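Long-range contacts in putative glycosylhydrolase (Parabacteroides distasonis, PDB 3S5Q), which is a putative glycoside hydrolase of the 3-keto-disaccharide hydrolase family, with a concanavalin A-like fold, and probably acts on carbohydrate: residues 53-57 against 82-88; 59-63 against 140-144; 74-78 against 194-200; 117-121 against 175-180. One frame throughout, in Å; residues are numbered along the deposited sequence.

Contact 1: 53-57 against 82-88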
loop_
_atom_site.group_PDB
_atom_site.type_symbol
_atom_site.label_atom_id
_atom_site.label_comp_id
_atom_site.label_asym_id
_atom_site.label_seq_id
_atom_site.Cartn_x
_atom_site.Cartn_y
_atom_site.Cartn_z
ATOM N N ILE A 53 9.535 5.129 4.155
ATOM C CA ILE A 53 10.609 5.015 3.156
ATOM C C ILE A 53 10.041 5.444 1.809
ATOM O O ILE A 53 8.926 5.054 1.445
ATOM C CB ILE A 53 11.288 3.597 3.097
ATOM C CG1 ILE A 53 12.429 3.567 2.080
ATOM C CG2 ILE A 53 10.344 2.487 2.753
ATOM C CD1 ILE A 53 13.365 2.401 2.298
ATOM N N TRP A 54 10.804 6.269 1.077
ATOM C CA TRP A 54 10.318 6.903 -0.142
ATOM C C TRP A 54 11.248 6.685 -1.324
ATOM O O TRP A 54 12.469 6.602 -1.173
ATOM C CB TRP A 54 10.224 8.417 0.036
ATOM C CG TRP A 54 9.354 8.863 1.125
ATOM C CD1 TRP A 54 9.745 9.278 2.354
ATOM C CD2 TRP A 54 7.923 8.977 1.091
ATOM N NE1 TRP A 54 8.642 9.653 3.102
ATOM C CE2 TRP A 54 7.517 9.505 2.339
ATOM C CE3 TRP A 54 6.944 8.733 0.104
ATOM C CZ2 TRP A 54 6.182 9.743 2.651
ATOM C CZ3 TRP A 54 5.610 8.984 0.415
ATOM C CH2 TRP A 54 5.243 9.470 1.685
ATOM N N THR A 55 10.647 6.621 -2.499
ATOM C CA THR A 55 11.393 6.650 -3.732
ATOM C C THR A 55 11.992 8.059 -3.859
ATOM O O THR A 55 11.487 9.032 -3.262
ATOM C CB THR A 55 10.478 6.344 -4.942
ATOM O OG1 THR A 55 9.413 7.320 -5.021
ATOM C CG2 THR A 55 9.913 4.900 -4.871
ATOM N N LYS A 56 13.080 8.145 -4.613
ATOM C CA LYS A 56 13.690 9.415 -4.961
ATOM C C LYS A 56 13.161 10.008 -6.255
ATOM O O LYS A 56 13.443 11.173 -6.558
ATOM C CB LYS A 56 15.205 9.230 -5.072
ATOM C CG LYS A 56 15.895 9.204 -3.731
ATOM C CD LYS A 56 17.369 8.949 -3.880
ATOM C CE LYS A 56 18.131 9.397 -2.645
ATOM N NZ LYS A 56 19.559 9.040 -2.785
ATOM N N VAL A 57 12.432 9.208 -7.032
ATOM C CA VAL A 57 11.838 9.668 -8.293
ATOM C C VAL A 57 10.320 9.520 -8.175
ATOM O O VAL A 57 9.835 8.723 -7.393
ATOM C CB VAL A 57 12.426 8.893 -9.553
ATOM C CG1 VAL A 57 13.921 8.616 -9.398
ATOM C CG2 VAL A 57 11.731 7.607 -9.801
ATOM N N CYS A 82 2.517 10.922 -3.965
ATOM C CA CYS A 82 2.954 11.861 -2.916
ATOM C C CYS A 82 3.695 13.042 -3.513
ATOM O O CYS A 82 4.744 12.891 -4.129
ATOM C CB CYS A 82 3.853 11.183 -1.889
ATOM S SG CYS A 82 4.297 12.300 -0.538
ATOM N N THR A 83 3.163 14.233 -3.318
ATOM C CA THR A 83 3.797 15.427 -3.877
ATOM C C THR A 83 4.674 16.163 -2.856
ATOM O O THR A 83 5.352 17.138 -3.209
ATOM C CB THR A 83 2.695 16.363 -4.406
ATOM O OG1 THR A 83 1.800 16.641 -3.330
ATOM C CG2 THR A 83 1.954 15.666 -5.539
ATOM N N ASP A 84 4.601 15.749 -1.582
ATOM C CA ASP A 84 5.382 16.385 -0.505
ATOM C C ASP A 84 5.639 15.341 0.550
ATOM O O ASP A 84 4.737 14.976 1.303
ATOM C CB ASP A 84 4.628 17.567 0.087
ATOM C CG ASP A 84 5.456 18.366 1.098
ATOM O OD1 ASP A 84 6.307 17.802 1.845
ATOM O OD2 ASP A 84 5.211 19.589 1.157
ATOM N N LYS A 85 6.847 14.814 0.552
ATOM C CA LYS A 85 7.197 13.747 1.466
ATOM C C LYS A 85 7.145 14.240 2.925
ATOM O O LYS A 85 6.664 13.518 3.807
ATOM C CB LYS A 85 8.548 13.124 1.087
ATOM C CG LYS A 85 8.459 12.338 -0.225
ATOM C CD LYS A 85 9.795 11.679 -0.620
ATOM C CE LYS A 85 10.706 12.535 -1.463
ATOM N NZ LYS A 85 11.856 11.690 -1.958
ATOM N N GLY A 86 7.558 15.487 3.157
ATOM C CA GLY A 86 7.502 16.089 4.501
ATOM C C GLY A 86 6.094 16.175 5.062
ATOM O O GLY A 86 5.818 15.824 6.216
ATOM N N ASN A 87 5.178 16.602 4.224
ATOM C CA ASN A 87 3.814 16.791 4.632
ATOM C C ASN A 87 2.962 15.780 3.882
ATOM O O ASN A 87 2.047 16.169 3.195
ATOM C CB ASN A 87 3.433 18.256 4.302
ATOM C CG ASN A 87 2.073 18.645 4.803
ATOM O OD1 ASN A 87 1.589 18.084 5.770
ATOM N ND2 ASN A 87 1.436 19.630 4.131
ATOM N N TRP A 88 3.267 14.480 3.998
ATOM C CA TRP A 88 2.680 13.481 3.096
ATOM C C TRP A 88 1.190 13.217 3.341
ATOM O O TRP A 88 0.472 12.860 2.416
ATOM C CB TRP A 88 3.454 12.144 3.099
ATOM C CG TRP A 88 3.378 11.373 4.402
ATOM C CD1 TRP A 88 4.171 11.542 5.487
ATOM C CD2 TRP A 88 2.457 10.334 4.727
ATOM N NE1 TRP A 88 3.801 10.667 6.491
ATOM C CE2 TRP A 88 2.751 9.909 6.042
ATOM C CE3 TRP A 88 1.408 9.724 4.040
ATOM C CZ2 TRP A 88 2.027 8.894 6.681
ATOM C CZ3 TRP A 88 0.693 8.719 4.663
ATOM C CH2 TRP A 88 0.995 8.315 5.976
HETATM O O HOH W 1 8.027 11.491 5.624
#
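Lys85 lies along the indole of Trp54, the two side chains running past each other in opposite directions. From its root outward, Lys85 CB sits 4.0 Å from Trp54 CE2, and CG stands over one face of the indole, 3.6 Å from Trp54 CD2. CD comes nearest to the indole, 3.3 Å from Trp54 CG; it lies 29° off the normal of the five-membered ring, so this is a CH-pi contact. A bend at chi3 (-89°) then turns the chain past the ring, and NZ donates to the backbone carbonyl of Thr55, at 3.0 Å from Thr55 O and in the carbonyl plane. Tyr192 adds a cation-pi partner for the lysine. The contact thus fastens the loop between strands 75-82 and 93-98 to strand 53-55 of the five-stranded sheet in this concanavalin A-like fold, strand 192-195 lying between strands 53-55 and 75-82. Farther out on the indole, the Trp54 edge points at the face of Trp88 in an offset edge-to-face pair, with planes at 63°, and Trp54 CH2 lies 3.5 Å from Trp88 CB. Cys82 SG approaches the six-membered ring obliquely, 3.7 Å from Trp54 CZ3. Water 1 accepts from Trp54 NE1 and donates to Lys85 O.

Contact 2: 59-63 against 140-144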
loop_
_atom_site.group_PDB
_atom_site.type_symbol
_atom_site.label_atom_id
_atom_site.label_comp_id
_atom_site.label_asym_id
_atom_site.label_seq_id
_atom_site.Cartn_x
_atom_site.Cartn_y
_atom_site.Cartn_z
ATOM N N TYR A 59 6.477 8.770 -9.807
ATOM C CA TYR A 59 5.913 7.777 -10.704
ATOM C C TYR A 59 4.452 8.090 -11.004
ATOM O O TYR A 59 3.697 8.525 -10.126
ATOM C CB TYR A 59 6.008 6.387 -10.086
ATOM C CG TYR A 59 7.418 5.845 -9.946
ATOM C CD1 TYR A 59 8.035 5.186 -11.011
ATOM C CD2 TYR A 59 8.104 5.934 -8.758
ATOM C CE1 TYR A 59 9.317 4.676 -10.925
ATOM C CE2 TYR A 59 9.401 5.396 -8.645
ATOM C CZ TYR A 59 10.000 4.795 -9.743
ATOM O OH TYR A 59 11.254 4.269 -9.641
ATOM N N GLU A 60 4.070 7.803 -12.242
ATOM C CA GLU A 60 2.682 7.814 -12.706
ATOM C C GLU A 60 2.464 6.615 -13.667
ATOM O O GLU A 60 3.420 6.039 -14.177
ATOM C CB GLU A 60 2.361 9.127 -13.424
ATOM C CG GLU A 60 3.228 9.376 -14.608
ATOM C CD GLU A 60 2.915 10.691 -15.300
ATOM O OE1 GLU A 60 1.825 11.258 -14.998
ATOM O OE2 GLU A 60 3.742 11.099 -16.176
ATOM N N ASN A 61 1.218 6.226 -13.876
ATOM C CA ASN A 61 0.878 5.195 -14.843
ATOM C C ASN A 61 1.703 3.934 -14.649
ATOM O O ASN A 61 2.516 3.561 -15.496
ATOM C CB ASN A 61 1.023 5.778 -16.245
ATOM C CG ASN A 61 0.063 6.888 -16.474
ATOM O OD1 ASN A 61 -1.112 6.778 -16.090
ATOM N ND2 ASN A 61 0.534 7.990 -17.092
ATOM N N PHE A 62 1.532 3.331 -13.479
ATOM C CA PHE A 62 2.344 2.168 -13.045
ATOM C C PHE A 62 1.522 1.084 -12.378
ATOM O O PHE A 62 0.345 1.282 -12.004
ATOM C CB PHE A 62 3.484 2.585 -12.058
ATOM C CG PHE A 62 2.980 3.214 -10.774
ATOM C CD1 PHE A 62 2.652 2.425 -9.681
ATOM C CD2 PHE A 62 2.849 4.593 -10.651
ATOM C CE1 PHE A 62 2.152 2.976 -8.531
ATOM C CE2 PHE A 62 2.367 5.182 -9.477
ATOM C CZ PHE A 62 2.022 4.361 -8.396
ATOM N N ILE A 63 2.159 -0.073 -12.254
ATOM C CA ILE A 63 1.650 -1.183 -11.459
ATOM C C ILE A 63 2.737 -1.542 -10.453
ATOM O O ILE A 63 3.870 -1.866 -10.826
ATOM C CB ILE A 63 1.301 -2.450 -12.279
ATOM C CG1 ILE A 63 0.365 -2.113 -13.448
ATOM C CG2 ILE A 63 0.647 -3.489 -11.347
ATOM C CD1 ILE A 63 0.275 -3.229 -14.555
ATOM N N ILE A 140 -1.114 -2.850 -6.926
ATOM C CA ILE A 140 -1.773 -1.532 -7.051
ATOM C C ILE A 140 -1.567 -1.063 -8.487
ATOM O O ILE A 140 -0.435 -0.865 -8.910
ATOM C CB ILE A 140 -1.198 -0.490 -6.079
ATOM C CG1 ILE A 140 -1.335 -0.962 -4.611
ATOM C CG2 ILE A 140 -1.839 0.948 -6.366
ATOM C CD1 ILE A 140 -0.386 -0.318 -3.631
ATOM N N THR A 141 -2.660 -0.892 -9.216
ATOM C CA THR A 141 -2.598 -0.320 -10.574
ATOM C C THR A 141 -3.051 1.108 -10.410
ATOM O O THR A 141 -4.159 1.349 -9.921
ATOM C CB THR A 141 -3.464 -1.061 -11.619
ATOM O OG1 THR A 141 -3.093 -2.452 -11.654
ATOM C CG2 THR A 141 -3.272 -0.435 -13.042
ATOM N N ALA A 142 -2.168 2.027 -10.807
ATOM C CA ALA A 142 -2.350 3.483 -10.649
ATOM C C ALA A 142 -2.251 4.131 -12.009
ATOM O O ALA A 142 -1.161 4.509 -12.488
ATOM C CB ALA A 142 -1.289 4.078 -9.694
ATOM N N LYS A 143 -3.390 4.270 -12.661
ATOM C CA LYS A 143 -3.388 4.754 -14.043
ATOM C C LYS A 143 -4.168 6.053 -14.073
ATOM O O LYS A 143 -5.389 6.057 -14.176
ATOM C CB LYS A 143 -3.986 3.692 -14.973
ATOM C CG LYS A 143 -3.553 3.820 -16.412
ATOM C CD LYS A 143 -4.390 2.945 -17.302
ATOM C CE LYS A 143 -3.527 2.139 -18.219
ATOM N NZ LYS A 143 -4.240 0.914 -18.692
ATOM N N GLY A 144 -3.451 7.159 -13.945
ATOM C CA GLY A 144 -4.066 8.448 -13.667
ATOM C C GLY A 144 -5.082 8.370 -12.523
ATOM O O GLY A 144 -4.773 7.971 -11.400
HETATM O O HOH W 2 -0.889 7.755 -12.479
#
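Phe62 and Ala142 form the tightly packed part of this contact, joined by backbone and side chain alike. They are an antiparallel hydrogen-bonded pair: Ala142 N donates to Phe62 O at 2.9 Å in an almost straight bond (N-H...O 174°), and Phe62 N returns a bond of 3.1 Å to Ala142 O from above the carbonyl plane. On the buried side of the sheet, Ala142 CB stands over one face of the Phe62 ring, 3.6 Å from Phe62 CZ and 21° off the ring normal, a CH-pi contact. The phenylalanine reaches it because CG is held between the backbone N and the carbonyl carbon (chi1 61°), which brings the ring across toward the neighbouring strand. Tyr81 and Ile80 of strand 75-82, in the other sheet, pack on the same ring.

On the other face, Ile63 and Thr141 lie side by side and point the same way; Ile63 CG2 comes only to 3.9 Å from Thr141 OG1, and both residues are partly exposed. The strand end is looser still. Asn61 and Phe62 both face Ala142 in a G1 beta bulge, with Asn61 at positive phi. Gly144 N makes a weak, bent bond of 3.2 Å to Asn61 OD1, and water 2 accepts from Asn61 N and, weakly, from Gly144 N. The chemistry therefore divides along the strands: a pair of backbone bonds, one nearly straight, and a CH-pi contact hold Phe62 to Ala142, whereas the bulged end has a weak hydrogen bond to the Asn61 side-chain oxygen and a shared water.

Contact 3: 74-78 against 194-200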
loop_
_atom_site.group_PDB
_atom_site.type_symbol
_atom_site.label_atom_id
_atom_site.label_comp_id
_atom_site.label_asym_id
_atom_site.label_seq_id
_atom_site.Cartn_x
_atom_site.Cartn_y
_atom_site.Cartn_z
ATOM N N THR A 74 -0.653 -5.365 13.098
ATOM C CA THR A 74 0.116 -4.472 12.210
ATOM C C THR A 74 -0.746 -3.383 11.616
ATOM O O THR A 74 -1.904 -3.604 11.283
ATOM C CB THR A 74 0.727 -5.214 11.025
ATOM O OG1 THR A 74 1.674 -6.161 11.518
ATOM C CG2 THR A 74 1.403 -4.222 10.040
ATOM N N ASN A 75 -0.150 -2.203 11.497
ATOM C CA ASN A 75 -0.767 -1.028 10.895
ATOM C C ASN A 75 0.350 -0.286 10.115
ATOM O O ASN A 75 1.371 0.114 10.704
ATOM C CB ASN A 75 -1.338 -0.165 12.031
ATOM C CG ASN A 75 -2.226 0.965 11.545
ATOM O OD1 ASN A 75 -1.982 1.562 10.511
ATOM N ND2 ASN A 75 -3.253 1.274 12.310
ATOM N N SER A 76 0.162 -0.128 8.804
ATOM C CA SER A 76 1.168 0.409 7.879
ATOM C C SER A 76 0.389 0.788 6.597
ATOM O O SER A 76 -0.828 1.038 6.651
ATOM C CB SER A 76 2.249 -0.659 7.637
ATOM O OG SER A 76 3.297 -0.249 6.748
ATOM N N GLY A 77 1.051 0.793 5.456
ATOM C CA GLY A 77 0.395 1.085 4.187
ATOM C C GLY A 77 1.366 1.457 3.079
ATOM O O GLY A 77 2.586 1.565 3.298
ATOM N N VAL A 78 0.812 1.635 1.879
ATOM C CA VAL A 78 1.561 2.025 0.712
ATOM C C VAL A 78 1.000 3.383 0.304
ATOM O O VAL A 78 -0.206 3.574 0.251
ATOM C CB VAL A 78 1.407 1.020 -0.447
ATOM C CG1 VAL A 78 2.244 1.485 -1.686
ATOM C CG2 VAL A 78 1.801 -0.390 0.009
ATOM N N GLY A 194 5.834 5.602 -1.414
ATOM C CA GLY A 194 6.361 5.300 -0.089
ATOM C C GLY A 194 5.703 4.117 0.555
ATOM O O GLY A 194 4.570 3.749 0.217
ATOM N N LEU A 195 6.441 3.505 1.479
ATOM C CA LEU A 195 5.900 2.579 2.446
ATOM C C LEU A 195 5.864 3.239 3.835
ATOM O O LEU A 195 6.881 3.739 4.341
ATOM C CB LEU A 195 6.759 1.332 2.501
ATOM C CG LEU A 195 7.078 0.699 1.173
ATOM C CD1 LEU A 195 7.997 -0.474 1.444
ATOM C CD2 LEU A 195 5.760 0.297 0.401
ATOM N N GLN A 196 4.679 3.256 4.442
ATOM C CA GLN A 196 4.546 3.756 5.790
ATOM C C GLN A 196 5.366 2.816 6.680
ATOM O O GLN A 196 5.514 1.654 6.364
ATOM C CB GLN A 196 3.075 3.803 6.230
ATOM C CG GLN A 196 2.859 4.620 7.532
ATOM C CD GLN A 196 1.393 4.677 8.037
ATOM O OE1 GLN A 196 0.449 4.164 7.401
ATOM N NE2 GLN A 196 1.213 5.327 9.188
ATOM N N GLY A 197 5.920 3.331 7.758
ATOM C CA GLY A 197 6.575 2.472 8.742
ATOM C C GLY A 197 5.565 1.801 9.673
ATOM O O GLY A 197 4.378 1.638 9.367
ATOM N N LYS A 198 6.082 1.420 10.820
ATOM C CA LYS A 198 5.372 0.742 11.887
ATOM C C LYS A 198 4.478 1.761 12.654
ATOM O O LYS A 198 4.939 2.425 13.593
ATOM C CB LYS A 198 6.493 0.172 12.774
ATOM C CG LYS A 198 6.188 -0.843 13.834
ATOM C CD LYS A 198 7.441 -0.947 14.743
ATOM C CE LYS A 198 7.266 -1.884 15.946
ATOM N NZ LYS A 198 8.570 -2.211 16.616
ATOM N N HIS A 199 3.214 1.892 12.250
ATOM C CA HIS A 199 2.265 2.840 12.894
ATOM C C HIS A 199 1.610 2.222 14.151
ATOM O O HIS A 199 0.963 2.923 14.939
ATOM C CB HIS A 199 1.200 3.283 11.872
ATOM C CG HIS A 199 0.358 4.455 12.296
ATOM N ND1 HIS A 199 0.864 5.731 12.448
ATOM C CD2 HIS A 199 -0.978 4.555 12.507
ATOM C CE1 HIS A 199 -0.116 6.554 12.779
ATOM N NE2 HIS A 199 -1.246 5.868 12.809
ATOM N N GLY A 200 1.777 0.908 14.320
ATOM C CA GLY A 200 1.365 0.213 15.543
ATOM C C GLY A 200 2.582 -0.097 16.387
ATOM O O GLY A 200 3.656 0.459 16.159
#
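Asn75 and His199 lie side by side and point the same way, their amide and imidazole planes 63° apart. The Asn75 amide carbon is near the plane of the His199 ring at its edge, and Asn75 OD1 is 3.7 Å from His199 CD2, a contact without a hydrogen bond. Both side chains extend with CG trans to the backbone N (chi1 -170° for Asn75), which keeps them alongside each other. Their backbones are joined as well: His199 N donates to Asn75 O at 3.0 Å. The other side of the imidazole has a polar partner, ND1 being hydrogen-bonded to Asp50.

Ser76 has the same first torsion but uses it to bring its hydroxyl across to the opposite backbone, where OG donates to Gln196 O at 2.9 Å, from 58° above the carbonyl plane. One residue farther along, Gln196 N donates to Gly77 O at 2.9 Å. Gly77 N, by contrast, is buried by the contact without a partner in the model. Val78 and Leu195 are again side by side and point the same way, as an antiparallel non-hydrogen-bonded pair; Val78 CG2 and Leu195 CD2 are 4.0 Å apart.

Strand 75-82 thus lies between strands 192-195 and 93-98 in the five-stranded sheet, bonding to the latter through Ser76 with Ile97 and Val78 with Ile95. Strand 204-213 of the eight-stranded sheet packs against this pair through Ile204 and Phe206 at Ser76 and Ile209 at Leu195.

Contact 4: 117-121 against 175-180. With EDO (1,2-ethanediol), chain E.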
loop_
_atom_site.group_PDB
_atom_site.type_symbol
_atom_site.label_atom_id
_atom_site.label_comp_id
_atom_site.label_asym_id
_atom_site.label_seq_id
_atom_site.Cartn_x
_atom_site.Cartn_y
_atom_site.Cartn_z
ATOM N N ILE A 117 -8.456 2.328 -0.070
ATOM C CA ILE A 117 -7.929 3.652 -0.351
ATOM C C ILE A 117 -8.382 4.347 0.922
ATOM O O ILE A 117 -9.568 4.662 1.106
ATOM C CB ILE A 117 -8.548 4.246 -1.606
ATOM C CG1 ILE A 117 -8.112 3.424 -2.835
ATOM C CG2 ILE A 117 -8.186 5.759 -1.778
ATOM C CD1 ILE A 117 -8.937 3.682 -4.066
ATOM N N TYR A 118 -7.455 4.448 1.857
ATOM C CA TYR A 118 -7.744 4.758 3.263
ATOM C C TYR A 118 -8.679 5.980 3.403
ATOM O O TYR A 118 -8.392 7.032 2.867
ATOM C CB TYR A 118 -6.417 4.988 4.028
ATOM C CG TYR A 118 -6.621 5.333 5.465
ATOM C CD1 TYR A 118 -6.961 4.350 6.381
ATOM C CD2 TYR A 118 -6.495 6.652 5.922
ATOM C CE1 TYR A 118 -7.183 4.632 7.681
ATOM C CE2 TYR A 118 -6.710 6.956 7.289
ATOM C CZ TYR A 118 -7.053 5.933 8.155
ATOM O OH TYR A 118 -7.269 6.173 9.506
ATOM N N GLY A 119 -9.790 5.800 4.126
ATOM C CA GLY A 119 -10.721 6.902 4.449
ATOM C C GLY A 119 -11.658 7.296 3.312
ATOM O O GLY A 119 -12.552 8.144 3.520
ATOM N N HIS A 120 -11.505 6.649 2.144
ATOM C CA HIS A 120 -12.257 6.964 0.937
ATOM C C HIS A 120 -13.048 5.803 0.312
ATOM O O HIS A 120 -14.185 6.000 -0.142
ATOM C CB HIS A 120 -11.311 7.599 -0.148
ATOM C CG HIS A 120 -10.672 8.889 0.315
ATOM N ND1 HIS A 120 -9.684 8.930 1.288
ATOM C CD2 HIS A 120 -10.910 10.183 -0.038
ATOM C CE1 HIS A 120 -9.348 10.193 1.514
ATOM N NE2 HIS A 120 -10.062 10.976 0.704
ATOM N N LYS A 121 -12.433 4.635 0.202
ATOM C CA LYS A 121 -13.121 3.461 -0.356
ATOM C C LYS A 121 -12.515 2.170 0.172
ATOM O O LYS A 121 -11.289 1.946 0.051
ATOM C CB LYS A 121 -13.097 3.474 -1.894
ATOM C CG LYS A 121 -13.927 2.273 -2.460
ATOM C CD LYS A 121 -14.413 2.461 -3.825
ATOM C CE LYS A 121 -15.548 1.484 -4.173
ATOM N NZ LYS A 121 -15.826 1.463 -5.690
ATOM N N GLU A 175 -18.181 9.813 5.875
ATOM C CA GLU A 175 -17.152 10.795 6.256
ATOM C C GLU A 175 -15.778 10.436 5.757
ATOM O O GLU A 175 -15.370 9.285 5.791
ATOM C CB GLU A 175 -17.054 10.914 7.797
ATOM C CG GLU A 175 -18.138 11.788 8.463
ATOM C CD GLU A 175 -18.063 13.249 8.084
ATOM O OE1 GLU A 175 -17.053 13.646 7.489
ATOM O OE2 GLU A 175 -19.010 14.006 8.378
ATOM N N ILE A 176 -15.064 11.459 5.335
ATOM C CA ILE A 176 -13.654 11.353 5.021
ATOM C C ILE A 176 -12.925 11.854 6.282
ATOM O O ILE A 176 -13.380 12.785 6.912
ATOM C CB ILE A 176 -13.309 12.186 3.787
ATOM C CG1 ILE A 176 -14.046 11.600 2.558
ATOM C CG2 ILE A 176 -11.752 12.255 3.567
ATOM C CD1 ILE A 176 -13.774 12.412 1.207
ATOM N N PRO A 177 -11.836 11.178 6.696
ATOM C CA PRO A 177 -11.107 11.685 7.856
ATOM C C PRO A 177 -10.722 13.148 7.709
ATOM O O PRO A 177 -10.338 13.585 6.604
ATOM C CB PRO A 177 -9.875 10.766 7.953
ATOM C CG PRO A 177 -10.338 9.474 7.323
ATOM C CD PRO A 177 -11.253 9.915 6.184
ATOM N N GLU A 178 -10.875 13.882 8.813
ATOM C CA GLU A 178 -10.676 15.346 8.856
ATOM C C GLU A 178 -9.303 15.762 8.349
ATOM O O GLU A 178 -9.140 16.845 7.758
ATOM C CB GLU A 178 -10.838 15.903 10.288
ATOM N N TRP A 179 -8.325 14.891 8.596
ATOM C CA TRP A 179 -6.927 15.125 8.264
ATOM C C TRP A 179 -6.562 14.772 6.794
ATOM O O TRP A 179 -5.391 14.870 6.413
ATOM C CB TRP A 179 -6.032 14.362 9.289
ATOM C CG TRP A 179 -6.174 12.870 9.282
ATOM C CD1 TRP A 179 -5.463 11.975 8.516
ATOM C CD2 TRP A 179 -7.048 12.079 10.100
ATOM N NE1 TRP A 179 -5.881 10.686 8.770
ATOM C CE2 TRP A 179 -6.837 10.714 9.748
ATOM C CE3 TRP A 179 -8.019 12.387 11.046
ATOM C CZ2 TRP A 179 -7.550 9.667 10.325
ATOM C CZ3 TRP A 179 -8.731 11.303 11.666
ATOM C CH2 TRP A 179 -8.489 9.987 11.303
ATOM N N LEU A 180 -7.564 14.365 5.988
ATOM C CA LEU A 180 -7.407 14.114 4.556
ATOM C C LEU A 180 -8.360 15.051 3.777
ATOM O O LEU A 180 -9.367 14.592 3.220
ATOM C CB LEU A 180 -7.698 12.633 4.220
ATOM C CG LEU A 180 -6.884 11.558 4.973
ATOM C CD1 LEU A 180 -7.394 10.125 4.608
ATOM C CD2 LEU A 180 -5.383 11.726 4.693
HETATM C C1 EDO E . -14.203 -3.674 -7.209
HETATM O O1 EDO E . -14.482 -4.337 -8.463
HETATM C C2 EDO E . -15.350 -2.809 -6.660
HETATM O O2 EDO E . -14.845 -1.740 -5.833
HETATM O O HOH W 3 -10.006 13.678 0.679
#
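Tyr118 and Trp179 meet at their edges: the Tyr118 hydroxyl lies in the plane of the indole, with OH 3.6 Å from Trp179 CZ2, while Trp179 NE1 lies near the plane of the phenol ring. The Tyr118 and Trp179 side chains cross at about a right angle. One face of the indole is taken within its own segment by Pro177 CB, 3.4 Å above the plane and over its centre. Leu180 CD1 approaches the phenol obliquely, 3.8 Å from Tyr118 CD2.

The His120 ring is met at its edge by the same Leu180 methyl, 3.7 Å from His120 CE1, and obliquely by Ile176, whose CG2 is 3.6 Å from His120 NE2. Two polar contacts fix its rotation. ND1 donates to Tyr118 O at 2.8 Å, only 2° out of the imidazole plane; NE2 is paired with water 3, also in plane, which donates to Leu180 O. Pro177 CD rests against the Gly119 backbone, 3.5 Å from both Gly119 O and Gly119 CA, an approach that goes with the positive phi of Gly119 (78°). No direct hydrogen bond joins the segments.

Pro177 to Leu180 is a type I turn, and His120 and Lys121 both face Ile117 in a classic beta bulge. Lys121 NZ bonds to Ser158 O and, weakly at 3.4 Å, to O2 of a 1,2-ethanediol probably from the crystallisation liquor. Tyr184 stacks on His120, Trp164 meets it too, and Trp112 meets Tyr118. Both segments are loops: 117-121, between strands 93-98 and 135-143, rests on strands 93-98, 146-151 and 154-160 through Ile117; 175-180 belongs to the connection from strand 154-160 to 192-195.

Overall arrangement
From the N terminus, strand 53-55 opens contact 1, and 59-63, which begins strand 62-70, opens contact 2. Residues 74-78 then open contact 3 before 82-88 closes contact 1 at the end of strand 75-82. Contact 4 opens at 117-121; contact 2 closes at 140-144, contact 4 at 175-180 and contact 3 at 194-200. Contacts 1, 2 and 3 therefore cross one another, contact 2 also crosses contact 4, and contact 4 is nested within contact 3. Contacts 1 and 3 share the five-stranded sheet, Ile53 O probably bonding to Leu195 N. Contact 2 belongs to the eight-stranded sheet and touches contact 3 through Ile140 and Val78, across the two sheets. Contact 4 joins loops alone.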